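Local coordinates for protein EmGH1 (PDB 5Z87) that probably hydrolyses beta-glucosidic bonds as a family 3 glycoside hydrolase, at residues T669-G674 with V695-D700. Residues are numbered along the deposited sequence; the frame is centred on the assembly and turned at random.
Sequences TSFGYG and VRNTGD
Thr669 meets Asn697 through a hydrogen bond from OG1 to OD1 of 2.7 Å, the two side chains crossing at about a right angle. The same Asn697 OD1 also accepts from Gly699 N at 3.0 Å, closing an Asx turn, so two donors grip one oxygen where the chain leaves its strand. An extended first torsion (chi1 -175°), with CG opposite the residue's own N, carries the Asn697 amide across to Thr669. Next along, Thr698 N donates to Ser670 O at 2.8 Å. Beyond this, Gly672 and Arg696 form an antiparallel hydrogen-bonded pair: Gly672 N reaches Arg696 O at 2.8 Å, and Arg696 N returns to Gly672 O at 2.9 Å. This pair joins strands 671-678 and 689-697 in a three-stranded sheet completed by 738-745, which packs on a five-stranded one, consistent with the fibronectin type III-like sandwich of family 3 enzymes. On the face carrying Phe671, Tyr673 and Val695, methyl CG2 of Val695 sits over the Tyr673 ring, 4.2 Å from its centroid and 20° off the normal, as a CH-pi contact. Leu733 and Val707 from the facing sheet continue this packing, while Tyr673 OH is hydrogen-bonded to Asp705 OD2. In the second shell, Asn697 ND2 donates to the carbonyls of Arg701 and Leu733, fixing the amide's rotation.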
loop_
_atom_site.group_PDB
_atom_site.type_symbol
_atom_site.label_atom_id
_atom_site.label_comp_id
_atom_site.label_asym_id
_atom_site.label_seq_id
_atom_site.Cartn_x
_atom_site.Cartn_y
_atom_site.Cartn_z
ATOM N N THR A 669 29.891 -23.765 4.648
ATOM C CA THR A 669 30.999 -23.257 5.432
ATOM C C THR A 669 30.557 -21.957 6.120
ATOM O O THR A 669 29.370 -21.630 6.156
ATOM C CB THR A 669 32.242 -23.115 4.556
ATOM O OG1 THR A 669 33.390 -22.885 5.389
ATOM C CG2 THR A 669 32.085 -21.986 3.545
ATOM N N SER A 670 31.505 -21.240 6.713
ATOM C CA SER A 670 31.200 -20.021 7.441
ATOM C C SER A 670 32.195 -18.946 7.049
ATOM O O SER A 670 33.318 -19.248 6.642
ATOM C CB SER A 670 31.234 -20.243 8.964
ATOM O OG SER A 670 32.556 -20.458 9.417
ATOM N N PHE A 671 31.765 -17.688 7.171
ATOM C CA PHE A 671 32.521 -16.537 6.690
ATOM C C PHE A 671 32.616 -15.477 7.783
ATOM O O PHE A 671 31.613 -15.140 8.418
ATOM C CB PHE A 671 31.864 -15.955 5.424
ATOM C CG PHE A 671 31.769 -16.942 4.276
ATOM C CD1 PHE A 671 32.869 -17.180 3.451
ATOM C CD2 PHE A 671 30.593 -17.637 4.030
ATOM C CE1 PHE A 671 32.800 -18.092 2.405
ATOM C CE2 PHE A 671 30.511 -18.550 2.989
ATOM C CZ PHE A 671 31.618 -18.775 2.167
ATOM N N GLY A 672 33.814 -14.939 7.986
ATOM C CA GLY A 672 34.048 -13.904 8.972
ATOM C C GLY A 672 34.411 -12.597 8.288
ATOM O O GLY A 672 35.350 -12.543 7.485
ATOM N N TYR A 673 33.664 -11.550 8.627
ATOM C CA TYR A 673 33.731 -10.271 7.931
ATOM C C TYR A 673 34.433 -9.241 8.796
ATOM O O TYR A 673 34.102 -9.097 9.979
ATOM C CB TYR A 673 32.329 -9.762 7.593
ATOM C CG TYR A 673 31.715 -10.414 6.387
ATOM C CD1 TYR A 673 31.335 -11.756 6.405
ATOM C CD2 TYR A 673 31.496 -9.682 5.228
ATOM C CE1 TYR A 673 30.763 -12.346 5.287
ATOM C CE2 TYR A 673 30.925 -10.259 4.117
ATOM C CZ TYR A 673 30.570 -11.587 4.146
ATOM O OH TYR A 673 30.013 -12.129 3.021
ATOM N N GLY A 674 35.358 -8.499 8.196
ATOM C CA GLY A 674 35.817 -7.274 8.809
ATOM C C GLY A 674 34.861 -6.127 8.536
ATOM O O GLY A 674 33.883 -6.259 7.798
ATOM N N VAL A 695 36.901 -10.615 3.990
ATOM C CA VAL A 695 36.066 -11.762 4.303
ATOM C C VAL A 695 36.951 -13.008 4.308
ATOM O O VAL A 695 37.790 -13.189 3.417
ATOM C CB VAL A 695 34.901 -11.890 3.306
ATOM C CG1 VAL A 695 35.418 -11.727 1.903
ATOM C CG2 VAL A 695 34.200 -13.226 3.476
ATOM N N ARG A 696 36.783 -13.850 5.326
ATOM C CA ARG A 696 37.628 -15.013 5.552
ATOM C C ARG A 696 36.740 -16.237 5.660
ATOM O O ARG A 696 35.705 -16.198 6.339
ATOM C CB ARG A 696 38.473 -14.856 6.831
ATOM C CG ARG A 696 39.307 -16.090 7.195
ATOM C CD ARG A 696 40.003 -15.957 8.558
ATOM N NE ARG A 696 41.008 -14.890 8.578
ATOM C CZ ARG A 696 40.800 -13.672 9.073
ATOM N NH1 ARG A 696 39.616 -13.354 9.594
ATOM N NH2 ARG A 696 41.772 -12.766 9.051
ATOM N N ASN A 697 37.127 -17.309 4.972
ATOM C CA ASN A 697 36.450 -18.596 5.108
ATOM C C ASN A 697 36.904 -19.209 6.427
ATOM O O ASN A 697 38.031 -19.691 6.553
ATOM C CB ASN A 697 36.767 -19.499 3.924
ATOM C CG ASN A 697 36.005 -20.803 3.957
ATOM O OD1 ASN A 697 35.475 -21.214 4.989
ATOM N ND2 ASN A 697 35.937 -21.463 2.813
ATOM N N THR A 698 36.026 -19.178 7.420
ATOM C CA THR A 698 36.330 -19.644 8.765
ATOM C C THR A 698 35.824 -21.060 9.017
ATOM O O THR A 698 35.756 -21.490 10.169
ATOM C CB THR A 698 35.715 -18.691 9.789
ATOM O OG1 THR A 698 34.296 -18.770 9.670
ATOM C CG2 THR A 698 36.151 -17.259 9.530
ATOM N N GLY A 699 35.432 -21.777 7.973
ATOM C CA GLY A 699 34.955 -23.134 8.125
ATOM C C GLY A 699 35.858 -24.107 7.406
ATOM O O GLY A 699 37.020 -23.791 7.118
ATOM N N ASP A 700 35.336 -25.287 7.087
ATOM C CA ASP A 700 36.186 -26.405 6.696
ATOM C C ASP A 700 35.967 -26.879 5.262
ATOM O O ASP A 700 36.461 -27.947 4.904
ATOM C CB ASP A 700 35.996 -27.577 7.676
ATOM C CG ASP A 700 34.626 -28.258 7.550
ATOM O OD1 ASP A 700 33.774 -27.819 6.746
ATOM O OD2 ASP A 700 34.395 -29.251 8.279
#